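Local coordinates for protein malate oxidoreductase (Thermotoga maritima, PDB 1VL6) that probably catalyses the NAD-dependent oxidative decarboxylation of malate to pyruvate and carbon dioxide, at residues G201-N206 / I268-G273; G24-A29 / G98-F103; P331-G336 / N347-A352; I312-R317 / E365-E370. All blocks are in the same frame, centred on the assembly; numbering follows the deposited sequence.

Contact 1. Residues G201-N206 / I268-G273; sequences GAAGYN and IGVSRG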
loop_
_atom_site.group_PDB
_atom_site.type_symbol
_atom_site.label_atom_id
_atom_site.label_comp_id
_atom_site.label_asym_id
_atom_site.label_seq_id
_atom_site.Cartn_x
_atom_site.Cartn_y
_atom_site.Cartn_z
ATOM N N GLY A 201 5.571 -38.678 -9.555
ATOM C CA GLY A 201 5.817 -37.476 -10.330
ATOM C C GLY A 201 6.678 -36.560 -9.488
ATOM O O GLY A 201 7.498 -37.039 -8.716
ATOM N N ALA A 202 6.427 -35.259 -9.579
ATOM C CA ALA A 202 7.293 -34.271 -8.949
ATOM C C ALA A 202 7.321 -34.455 -7.451
ATOM O O ALA A 202 8.398 -34.415 -6.827
ATOM C CB ALA A 202 6.861 -32.903 -9.287
ATOM N N ALA A 203 6.142 -34.697 -6.875
ATOM C CA ALA A 203 6.036 -34.889 -5.457
ATOM C C ALA A 203 6.513 -36.256 -5.052
ATOM O O ALA A 203 7.292 -36.365 -4.096
ATOM C CB ALA A 203 4.622 -34.716 -5.055
ATOM N N GLY A 204 6.010 -37.297 -5.735
ATOM C CA GLY A 204 6.256 -38.679 -5.309
ATOM C C GLY A 204 7.731 -39.059 -5.209
ATOM O O GLY A 204 8.201 -39.596 -4.210
ATOM N N TYR A 205 8.458 -38.729 -6.255
ATOM C CA TYR A 205 9.899 -38.884 -6.330
ATOM C C TYR A 205 10.576 -38.300 -5.079
ATOM O O TYR A 205 11.424 -38.963 -4.445
ATOM C CB TYR A 205 10.398 -38.146 -7.585
ATOM C CG TYR A 205 11.882 -38.186 -7.827
ATOM C CD1 TYR A 205 12.469 -39.282 -8.442
ATOM C CD2 TYR A 205 12.686 -37.128 -7.462
ATOM C CE1 TYR A 205 13.810 -39.344 -8.660
ATOM C CE2 TYR A 205 14.056 -37.166 -7.699
ATOM C CZ TYR A 205 14.604 -38.281 -8.291
ATOM O OH TYR A 205 15.932 -38.343 -8.522
ATOM N N ASN A 206 10.196 -37.071 -4.719
ATOM C CA ASN A 206 10.855 -36.416 -3.608
ATOM C C ASN A 206 10.405 -36.964 -2.264
ATOM O O ASN A 206 11.227 -37.076 -1.315
ATOM C CB ASN A 206 10.659 -34.927 -3.649
ATOM C CG ASN A 206 11.492 -34.269 -4.711
ATOM O OD1 ASN A 206 12.616 -33.888 -4.443
ATOM N ND2 ASN A 206 10.929 -34.066 -5.900
ATOM N N ILE A 268 0.764 -43.234 0.911
ATOM C CA ILE A 268 0.865 -41.854 0.508
ATOM C C ILE A 268 0.642 -41.731 -0.979
ATOM O O ILE A 268 1.448 -42.185 -1.806
ATOM C CB ILE A 268 2.202 -41.323 0.857
ATOM C CG1 ILE A 268 2.505 -41.670 2.331
ATOM C CG2 ILE A 268 2.195 -39.859 0.667
ATOM C CD1 ILE A 268 3.664 -40.907 2.921
ATOM N N GLY A 269 -0.471 -41.099 -1.315
ATOM C CA GLY A 269 -0.873 -40.951 -2.681
ATOM C C GLY A 269 -0.845 -39.521 -3.120
ATOM O O GLY A 269 -1.411 -38.624 -2.474
ATOM N N VAL A 270 -0.211 -39.319 -4.263
ATOM C CA VAL A 270 -0.019 -38.000 -4.814
ATOM C C VAL A 270 -0.251 -38.263 -6.301
ATOM O O VAL A 270 0.641 -38.115 -7.106
ATOM C CB VAL A 270 1.380 -37.578 -4.214
ATOM C CG1 VAL A 270 2.576 -38.010 -5.004
ATOM C CG2 VAL A 270 1.440 -36.190 -3.780
ATOM N N SER A 271 -1.486 -38.704 -6.625
ATOM C CA SER A 271 -1.811 -39.375 -7.877
ATOM C C SER A 271 -3.214 -39.051 -8.443
ATOM O O SER A 271 -3.454 -37.973 -8.864
ATOM C CB SER A 271 -1.612 -40.907 -7.702
ATOM O OG SER A 271 -2.600 -41.547 -6.863
ATOM N N ARG A 272 -4.118 -40.004 -8.507
ATOM C CA ARG A 272 -5.425 -39.776 -9.112
ATOM C C ARG A 272 -6.583 -40.044 -8.134
ATOM O O ARG A 272 -6.396 -40.559 -7.020
ATOM C CB ARG A 272 -5.567 -40.669 -10.338
ATOM C CG ARG A 272 -4.557 -40.293 -11.437
ATOM C CD ARG A 272 -4.535 -41.249 -12.600
ATOM N NE ARG A 272 -4.333 -42.625 -12.132
ATOM C CZ ARG A 272 -5.235 -43.617 -12.219
ATOM N NH1 ARG A 272 -6.439 -43.424 -12.774
ATOM N NH2 ARG A 272 -4.924 -44.822 -11.746
ATOM N N GLY A 273 -7.783 -39.676 -8.545
ATOM C CA GLY A 273 -8.940 -39.756 -7.649
ATOM C C GLY A 273 -9.640 -41.123 -7.655
ATOM O O GLY A 273 -9.668 -41.841 -8.662
HETATM O O HOH W 1 3.844 -37.116 -7.788
#
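The peptide group joining A203 to G204 has the V270 side chain over one face: CG1 stands above the plane, 3.6 Å from G204 N, while CG2 reaches A203 CB at 3.7 Å. Because CG1 of V270 lies between its own backbone N and carbonyl carbon (chi1 87°), both methyls are turned to the helix start, CG1 over the backbone at G204 and beside A203 CB, CG2 against A203 CB. Two other flat groups lie further along this turn. N206 ND2 sits at the edge of the Y205 ring, in its plane, and donates to A202 O at 2.7 Å with that oxygen close to the amide plane. Polar linkage between the segments runs through one water, which accepts from G201 N at 2.9 Å and G204 N at 3.0 Å and gives a weak bond to V270 O. G201 and G204 fit the GxGxxG pattern of a Rossmann-type fold, consistent with a dinucleotide-binding turn in the NAD domain. The start of helix 202-214 lies beside the C-terminal end of strand 266-269, which lies between strands 194-198 and 289-292, and helix 166-186 packs against A203 through T171.

Contact 2. Residues G24-A29 / G98-F103; sequences GKIRTA and GKAFLF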
loop_
_atom_site.group_PDB
_atom_site.type_symbol
_atom_site.label_atom_id
_atom_site.label_comp_id
_atom_site.label_asym_id
_atom_site.label_seq_id
_atom_site.Cartn_x
_atom_site.Cartn_y
_atom_site.Cartn_z
ATOM N N GLY A 24 -6.566 -8.086 -11.226
ATOM C CA GLY A 24 -5.230 -8.565 -10.788
ATOM C C GLY A 24 -5.003 -8.476 -9.281
ATOM O O GLY A 24 -5.572 -7.654 -8.595
ATOM N N LYS A 25 -4.168 -9.351 -8.759
ATOM C CA LYS A 25 -3.973 -9.481 -7.320
ATOM C C LYS A 25 -2.649 -8.834 -6.896
ATOM O O LYS A 25 -2.329 -8.750 -5.680
ATOM C CB LYS A 25 -4.012 -10.978 -6.993
ATOM C CG LYS A 25 -5.271 -11.651 -7.516
ATOM C CD LYS A 25 -5.295 -13.130 -7.250
ATOM C CE LYS A 25 -5.037 -13.913 -8.475
ATOM N NZ LYS A 25 -5.112 -15.349 -8.199
ATOM N N ILE A 26 -1.916 -8.365 -7.922
ATOM C CA ILE A 26 -0.583 -7.750 -7.818
ATOM C C ILE A 26 -0.624 -6.221 -7.992
ATOM O O ILE A 26 -0.999 -5.688 -9.074
ATOM C CB ILE A 26 0.356 -8.353 -8.921
ATOM C CG1 ILE A 26 0.311 -9.878 -8.839
ATOM C CG2 ILE A 26 1.882 -7.781 -8.847
ATOM C CD1 ILE A 26 1.623 -10.512 -9.021
ATOM N N ARG A 27 -0.247 -5.510 -6.928
ATOM C CA ARG A 27 -0.063 -4.051 -6.994
ATOM C C ARG A 27 1.453 -3.806 -6.934
ATOM O O ARG A 27 2.191 -4.652 -6.392
ATOM C CB ARG A 27 -0.718 -3.355 -5.777
ATOM C CG ARG A 27 -2.184 -3.769 -5.452
ATOM C CD ARG A 27 -3.291 -2.786 -5.994
ATOM N NE ARG A 27 -4.567 -3.453 -6.286
ATOM C CZ ARG A 27 -4.740 -4.411 -7.227
ATOM N NH1 ARG A 27 -3.729 -4.829 -7.977
ATOM N NH2 ARG A 27 -5.931 -4.968 -7.410
ATOM N N THR A 28 1.937 -2.691 -7.487
ATOM C CA THR A 28 3.163 -2.095 -6.973
ATOM C C THR A 28 2.755 -0.896 -6.123
ATOM O O THR A 28 1.594 -0.546 -6.062
ATOM C CB THR A 28 4.253 -1.751 -8.085
ATOM O OG1 THR A 28 3.777 -0.795 -9.042
ATOM C CG2 THR A 28 4.617 -2.974 -8.915
ATOM N N ALA A 29 3.727 -0.337 -5.413
ATOM C CA ALA A 29 3.513 0.791 -4.512
ATOM C C ALA A 29 4.839 1.583 -4.249
ATOM O O ALA A 29 5.940 0.988 -4.242
ATOM C CB ALA A 29 2.929 0.282 -3.257
ATOM N N GLY A 98 -1.804 -15.499 -7.737
ATOM C CA GLY A 98 -2.228 -16.030 -6.464
ATOM C C GLY A 98 -1.060 -16.436 -5.584
ATOM O O GLY A 98 -0.984 -16.048 -4.436
ATOM N N LYS A 99 -0.124 -17.206 -6.127
ATOM C CA LYS A 99 1.064 -17.516 -5.364
ATOM C C LYS A 99 1.790 -16.262 -4.892
ATOM O O LYS A 99 2.297 -16.224 -3.779
ATOM C CB LYS A 99 2.033 -18.300 -6.192
ATOM C CG LYS A 99 2.203 -19.680 -5.704
ATOM C CD LYS A 99 3.316 -19.756 -4.701
ATOM C CE LYS A 99 3.520 -21.215 -4.384
ATOM N NZ LYS A 99 4.870 -21.370 -3.848
ATOM N N ALA A 100 1.889 -15.260 -5.747
ATOM C CA ALA A 100 2.606 -14.054 -5.359
ATOM C C ALA A 100 1.877 -13.428 -4.187
ATOM O O ALA A 100 2.507 -13.034 -3.226
ATOM C CB ALA A 100 2.705 -13.083 -6.509
ATOM N N PHE A 101 0.549 -13.378 -4.264
ATOM C CA PHE A 101 -0.273 -12.806 -3.207
ATOM C C PHE A 101 -0.000 -13.553 -1.869
ATOM O O PHE A 101 0.178 -12.922 -0.813
ATOM C CB PHE A 101 -1.746 -12.853 -3.641
ATOM C CG PHE A 101 -2.744 -12.656 -2.515
ATOM C CD1 PHE A 101 -3.118 -13.711 -1.713
ATOM C CD2 PHE A 101 -3.342 -11.427 -2.299
ATOM C CE1 PHE A 101 -4.027 -13.524 -0.697
ATOM C CE2 PHE A 101 -4.252 -11.238 -1.282
ATOM C CZ PHE A 101 -4.591 -12.269 -0.479
ATOM N N LEU A 102 0.076 -14.887 -1.930
ATOM C CA LEU A 102 0.443 -15.699 -0.752
ATOM C C LEU A 102 1.843 -15.353 -0.169
ATOM O O LEU A 102 2.001 -15.252 1.065
ATOM C CB LEU A 102 0.397 -17.185 -1.117
ATOM C CG LEU A 102 -1.009 -17.700 -1.414
ATOM C CD1 LEU A 102 -1.048 -19.180 -1.763
ATOM C CD2 LEU A 102 -1.866 -17.467 -0.208
ATOM N N PHE A 103 2.829 -15.197 -1.069
ATOM C CA PHE A 103 4.169 -14.860 -0.691
ATOM C C PHE A 103 4.171 -13.575 0.103
ATOM O O PHE A 103 4.836 -13.506 1.144
ATOM C CB PHE A 103 5.112 -14.744 -1.915
ATOM C CG PHE A 103 5.853 -16.003 -2.224
ATOM C CD1 PHE A 103 6.758 -16.526 -1.309
ATOM C CD2 PHE A 103 5.639 -16.676 -3.405
ATOM C CE1 PHE A 103 7.430 -17.715 -1.570
ATOM C CE2 PHE A 103 6.287 -17.873 -3.654
ATOM C CZ PHE A 103 7.182 -18.394 -2.733
#
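K25 and I26 lie against helix 89-107, the connecting helix of a beta-alpha-beta crossover between parallel strands 71-76 and 110-115 in the N-terminal domain of this malic enzyme. The close part of the contact is the K25 side chain. It runs out to the first residue of 98-103 and bends at chi3 (-106°), which brings its end over the backbone of G98, with CE 3.7 Å from G98 N. The ammonium group there is not bonded to G98 N, since both are donors; it is held instead by P94 O and, across the interface, by L43 O of the second subunit, so a buried charge has carbonyl partners from two chains. One turn on, the packing is looser: K25 O stands 4.4 Å from F101 CD2, at the ring edge and near its plane, and F101 also packs on L30 of the second subunit. Further from the helix, 27-29, a weakly bonded strand, pairs antiparallel with a strand of that same subunit, so a sheet continues across the interface, and R27 NE bonds to P31 O of the third subunit. R27 also folds back on its own segment, its NH2 giving a 3.0 Å bond to G24 O. Between the lysine and this strand, I26 completes the contact by touching a single methyl: its CD1 is 3.8 Å from A100 CB.

Contact 3. Residues P331-G336 / N347-A352; sequences PGIMKG and NMLLSA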
loop_
_atom_site.group_PDB
_atom_site.type_symbol
_atom_site.label_atom_id
_atom_site.label_comp_id
_atom_site.label_asym_id
_atom_site.label_seq_id
_atom_site.Cartn_x
_atom_site.Cartn_y
_atom_site.Cartn_z
ATOM N N PRO A 331 6.465 -20.281 2.554
ATOM C CA PRO A 331 6.732 -18.944 3.016
ATOM C C PRO A 331 7.987 -18.894 3.884
ATOM O O PRO A 331 8.877 -18.048 3.664
ATOM C CB PRO A 331 5.459 -18.563 3.763
ATOM C CG PRO A 331 4.426 -19.472 3.161
ATOM C CD PRO A 331 5.136 -20.747 2.972
ATOM N N GLY A 332 8.076 -19.792 4.851
ATOM C CA GLY A 332 9.209 -19.780 5.781
ATOM C C GLY A 332 10.481 -20.175 5.098
ATOM O O GLY A 332 11.516 -19.580 5.336
ATOM N N ILE A 333 10.407 -21.191 4.252
ATOM C CA ILE A 333 11.583 -21.696 3.581
ATOM C C ILE A 333 12.193 -20.627 2.707
ATOM O O ILE A 333 13.395 -20.380 2.746
ATOM C CB ILE A 333 11.211 -22.842 2.688
ATOM C CG1 ILE A 333 10.797 -24.058 3.542
ATOM C CG2 ILE A 333 12.394 -23.137 1.765
ATOM C CD1 ILE A 333 10.660 -25.370 2.777
HETATM N N MSE A 334 11.353 -19.996 1.903
HETATM C CA MSE A 334 11.804 -18.990 0.975
HETATM C C MSE A 334 12.351 -17.787 1.689
HETATM O O MSE A 334 13.359 -17.194 1.261
HETATM C CB MSE A 334 10.648 -18.566 0.098
HETATM C CG MSE A 334 11.060 -17.993 -1.245
HETATM SE SE MSE A 334 11.822 -19.363 -2.499
HETATM C CE MSE A 334 13.173 -18.327 -3.027
ATOM N N LYS A 335 11.696 -17.395 2.764
ATOM C CA LYS A 335 12.151 -16.271 3.477
ATOM C C LYS A 335 13.508 -16.574 4.118
ATOM O O LYS A 335 14.407 -15.765 4.137
ATOM C CB LYS A 335 11.130 -15.895 4.528
ATOM C CG LYS A 335 11.387 -14.503 5.134
ATOM C CD LYS A 335 10.308 -14.249 6.172
ATOM C CE LYS A 335 10.428 -12.845 6.814
ATOM N NZ LYS A 335 10.193 -13.001 8.243
ATOM N N GLY A 336 13.652 -17.744 4.677
ATOM C CA GLY A 336 14.913 -18.083 5.310
ATOM C C GLY A 336 16.021 -18.143 4.309
ATOM O O GLY A 336 17.078 -17.526 4.500
ATOM N N ASN A 347 19.858 -30.189 4.924
ATOM C CA ASN A 347 19.698 -29.734 6.343
ATOM C C ASN A 347 18.625 -28.649 6.554
ATOM O O ASN A 347 17.840 -28.718 7.517
ATOM C CB ASN A 347 21.015 -29.246 6.921
ATOM C CG ASN A 347 21.929 -30.386 7.378
ATOM O OD1 ASN A 347 23.153 -30.198 7.528
ATOM N ND2 ASN A 347 21.346 -31.548 7.638
HETATM N N MSE A 348 18.571 -27.670 5.640
HETATM C CA MSE A 348 17.546 -26.640 5.707
HETATM C C MSE A 348 16.154 -27.241 5.547
HETATM O O MSE A 348 15.277 -26.916 6.358
HETATM C CB MSE A 348 17.797 -25.549 4.674
HETATM C CG MSE A 348 18.926 -24.657 5.087
HETATM SE SE MSE A 348 19.796 -23.777 3.579
HETATM C CE MSE A 348 18.357 -22.632 3.074
ATOM N N LEU A 349 15.962 -28.109 4.547
ATOM C CA LEU A 349 14.654 -28.681 4.338
ATOM C C LEU A 349 14.255 -29.598 5.539
ATOM O O LEU A 349 13.137 -29.588 5.986
ATOM C CB LEU A 349 14.571 -29.431 3.010
ATOM C CG LEU A 349 14.783 -28.563 1.763
ATOM C CD1 LEU A 349 14.781 -29.384 0.509
ATOM C CD2 LEU A 349 13.754 -27.466 1.597
ATOM N N LEU A 350 15.181 -30.338 6.112
ATOM C CA LEU A 350 14.815 -31.155 7.260
ATOM C C LEU A 350 14.539 -30.325 8.512
ATOM O O LEU A 350 13.721 -30.707 9.339
ATOM C CB LEU A 350 15.874 -32.198 7.608
ATOM C CG LEU A 350 16.140 -33.285 6.556
ATOM C CD1 LEU A 350 17.431 -33.948 6.858
ATOM C CD2 LEU A 350 15.044 -34.334 6.428
ATOM N N SER A 351 15.226 -29.200 8.672
ATOM C CA SER A 351 14.846 -28.294 9.734
ATOM C C SER A 351 13.391 -27.862 9.577
ATOM O O SER A 351 12.640 -27.842 10.550
ATOM C CB SER A 351 15.790 -27.109 9.818
ATOM O OG SER A 351 17.020 -27.552 10.333
ATOM N N ALA A 352 12.993 -27.551 8.346
ATOM C CA ALA A 352 11.623 -27.165 8.092
ATOM C C ALA A 352 10.680 -28.307 8.453
ATOM O O ALA A 352 9.689 -28.100 9.168
ATOM C CB ALA A 352 11.462 -26.780 6.662
#
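I333 reaches across from helix 330-340 and meets L349 and A352 of helix 346-358, the next helix in the chain, and it carries its segment's side of the contact. Its long branch does the touching. CG1 lies anti to the carbonyl carbon (chi1 -69°), and the branch continues extended to CD1, so although the bond leaving the backbone does not aim at the partner helix, the end of the chain comes close to it. CD1 of I333 meets CD2 of L349 at 3.9 Å, and the two side chains cross at about a right angle, so that they touch at their methyl ends and do not run alongside one another. The L349 chain likewise leaves its helix at a slant to the contact and brings one of its two methyls, CD2, up to the isoleucine. Nearer the root of the same I333 branch, CG1 comes within 4.2 Å of A352 CB, a short side chain whose CB is directed toward the opposite helix. A leucine and an alanine three residues apart, about one turn, thus take up successive carbons of one isoleucine. This small alanine accompanies the nearest backbone approach, I333 CA to A352 CA at 7.1 Å. No hydrogen bond joins the segments, and the contact is apolar and buried. It closes a pair of consecutive helices within the NAD-binding domain. Around it, helix 374-386 packs V380 on I333, F164 of strand 163-165 touches I333, and helix 89-107 lies beyond, its F106 and A107 against P331.

Contact 4. Residues I312-R317 / E365-E370; sequences IVATGR and ERIIPE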
loop_
_atom_site.group_PDB
_atom_site.type_symbol
_atom_site.label_atom_id
_atom_site.label_comp_id
_atom_site.label_asym_id
_atom_site.label_seq_id
_atom_site.Cartn_x
_atom_site.Cartn_y
_atom_site.Cartn_z
ATOM N N ILE A 312 -5.885 -42.795 10.598
ATOM C CA ILE A 312 -5.650 -41.347 10.301
ATOM C C ILE A 312 -5.777 -41.114 8.798
ATOM O O ILE A 312 -5.235 -41.896 7.968
ATOM C CB ILE A 312 -4.249 -40.905 10.720
ATOM C CG1 ILE A 312 -4.144 -40.799 12.228
ATOM C CG2 ILE A 312 -3.888 -39.552 10.087
ATOM C CD1 ILE A 312 -2.690 -40.743 12.738
ATOM N N VAL A 313 -6.464 -40.035 8.454
ATOM C CA VAL A 313 -6.678 -39.734 7.062
ATOM C C VAL A 313 -6.272 -38.280 6.826
ATOM O O VAL A 313 -6.601 -37.364 7.616
ATOM C CB VAL A 313 -8.160 -39.955 6.698
ATOM C CG1 VAL A 313 -8.421 -39.577 5.267
ATOM C CG2 VAL A 313 -8.539 -41.363 6.935
ATOM N N ALA A 314 -5.544 -38.070 5.747
ATOM C CA ALA A 314 -5.129 -36.739 5.388
ATOM C C ALA A 314 -5.348 -36.534 3.910
ATOM O O ALA A 314 -5.263 -37.477 3.140
ATOM C CB ALA A 314 -3.637 -36.531 5.741
ATOM N N THR A 315 -5.629 -35.290 3.517
ATOM C CA THR A 315 -5.727 -34.958 2.085
ATOM C C THR A 315 -5.136 -33.618 1.793
ATOM O O THR A 315 -4.625 -32.934 2.675
ATOM C CB THR A 315 -7.146 -34.929 1.548
ATOM O OG1 THR A 315 -7.682 -33.619 1.757
ATOM C CG2 THR A 315 -8.023 -35.891 2.256
ATOM N N GLY A 316 -5.198 -33.276 0.517
ATOM C CA GLY A 316 -4.743 -31.978 0.052
ATOM C C GLY A 316 -5.777 -30.885 0.160
ATOM O O GLY A 316 -5.450 -29.746 -0.032
ATOM N N ARG A 317 -7.013 -31.215 0.529
ATOM C CA ARG A 317 -8.074 -30.212 0.622
ATOM C C ARG A 317 -8.297 -29.504 1.970
ATOM O O ARG A 317 -7.976 -30.040 3.015
ATOM C CB ARG A 317 -9.367 -30.860 0.215
ATOM C CG ARG A 317 -9.275 -31.651 -1.050
ATOM C CD ARG A 317 -10.475 -32.592 -1.162
ATOM N NE ARG A 317 -11.686 -31.787 -1.047
ATOM C CZ ARG A 317 -12.221 -31.154 -2.084
ATOM N NH1 ARG A 317 -11.682 -31.276 -3.284
ATOM N NH2 ARG A 317 -13.303 -30.412 -1.937
ATOM N N GLU A 365 -7.033 -36.357 14.503
ATOM C CA GLU A 365 -7.786 -35.398 13.680
ATOM C C GLU A 365 -7.011 -34.120 13.437
ATOM O O GLU A 365 -7.494 -33.216 12.758
ATOM C CB GLU A 365 -9.114 -35.093 14.308
ATOM C CG GLU A 365 -10.021 -36.328 14.348
ATOM C CD GLU A 365 -10.669 -36.681 13.004
ATOM O OE1 GLU A 365 -11.656 -36.006 12.633
ATOM O OE2 GLU A 365 -10.218 -37.641 12.316
ATOM N N ARG A 366 -5.787 -34.049 13.963
ATOM C CA ARG A 366 -4.931 -32.907 13.711
ATOM C C ARG A 366 -3.447 -33.278 13.865
ATOM O O ARG A 366 -2.868 -33.068 14.924
ATOM C CB ARG A 366 -5.335 -31.810 14.672
ATOM C CG ARG A 366 -4.593 -30.559 14.518
ATOM C CD ARG A 366 -4.313 -29.867 15.872
ATOM N NE ARG A 366 -3.627 -28.587 15.670
ATOM C CZ ARG A 366 -4.141 -27.572 14.968
ATOM N NH1 ARG A 366 -5.349 -27.672 14.401
ATOM N NH2 ARG A 366 -3.440 -26.454 14.797
ATOM N N ILE A 367 -2.857 -33.824 12.790
ATOM C CA ILE A 367 -1.442 -34.304 12.793
ATOM C C ILE A 367 -0.417 -33.253 12.394
ATOM O O ILE A 367 0.786 -33.459 12.546
ATOM C CB ILE A 367 -1.293 -35.503 11.883
ATOM C CG1 ILE A 367 -1.404 -35.094 10.409
ATOM C CG2 ILE A 367 -2.339 -36.513 12.245
ATOM C CD1 ILE A 367 -1.432 -36.247 9.401
ATOM N N ILE A 368 -0.918 -32.133 11.873
ATOM C CA ILE A 368 -0.126 -30.952 11.584
ATOM C C ILE A 368 -0.959 -29.723 11.806
ATOM O O ILE A 368 -2.173 -29.837 11.911
ATOM C CB ILE A 368 0.352 -30.963 10.150
ATOM C CG1 ILE A 368 -0.796 -31.288 9.194
ATOM C CG2 ILE A 368 1.468 -31.923 9.989
ATOM C CD1 ILE A 368 -0.362 -31.056 7.801
ATOM N N PRO A 369 -0.313 -28.552 11.889
ATOM C CA PRO A 369 -1.039 -27.281 12.041
ATOM C C PRO A 369 -1.743 -26.902 10.756
ATOM O O PRO A 369 -1.482 -27.519 9.712
ATOM C CB PRO A 369 0.067 -26.252 12.330
ATOM C CG PRO A 369 1.346 -26.880 12.010
ATOM C CD PRO A 369 1.156 -28.362 11.846
ATOM N N GLU A 370 -2.625 -25.909 10.836
ATOM C CA GLU A 370 -3.189 -25.286 9.641
ATOM C C GLU A 370 -2.325 -24.081 9.291
ATOM O O GLU A 370 -1.627 -23.538 10.167
ATOM C CB GLU A 370 -4.587 -24.767 9.858
ATOM C CG GLU A 370 -5.601 -25.812 10.227
ATOM C CD GLU A 370 -6.575 -25.286 11.235
ATOM O OE1 GLU A 370 -7.135 -24.180 10.981
ATOM O OE2 GLU A 370 -6.745 -25.968 12.275
HETATM O O HOH W 2 -7.617 -38.546 10.891
#
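Strand 312-315, an outermost strand of the mixed sheet within this chain, runs past the irregular segment 365-370 with its nearest backbone approach, I312 CA to E365 CA, at 7.2 Å and no direct hydrogen bond between the two. I367 makes the contact. With chi1 at 71° its CG2 is anti to the carbonyl carbon, which turns this methyl to I312, while the extended CG1 branch carries CD1 farther. CG2 of I367 meets I312 CG2 at 4.0 Å, the two isoleucines leaning on each other at a slant; CD1 of I367 reaches A314 CB at 4.3 Å and also lies near I312 CG2. I312 and A314 are two residues apart, so one branched side chain lies against both. Two amides, N322 at its N-H and N181 at its carbonyl, hold the I367 backbone, and F291 of the adjacent strand also packs on its side chain. At the margin a water bridges the segments, accepting from V313 N at 3.1 Å and donating to E365 OE2. In the loop itself R366 NH1 makes a salt bridge to E370 OE2 at 3.1 Å, in the guanidinium plane and on the anti side of the carboxylate, tilted 22° from its plane, while I368 O lies above the guanidinium centre. The chemistry is thus divided: methyl groups hold the buried centre, asparagine amides satisfy I367 N and O, a water links V313 N to E365 OE2, and the R366-E370 pair stays internal to the loop.

How the contacts relate
Contact 2, in the N-terminal domain, comes first along the chain, followed by contact 1, with contact 3 nested inside the loop closed by contact 4. Contacts 1 and 4 reach the same mixed sheet, on strands 266-269 and 312-315 with 289-292 between them, and their centres are about 17 Å apart. Contact 3 pairs helices that follow strand 312-315, its centre about 20 Å from that of contact 4. Contacts 2 and 3 belong to different domains yet touch directly, F103 CE1 meeting CG of selenomethionine M334 at 3.7 Å. Helix 330-340 thus packs against the N-terminal part as well, whose contact 2 also faces neighbouring subunits of the tetramer.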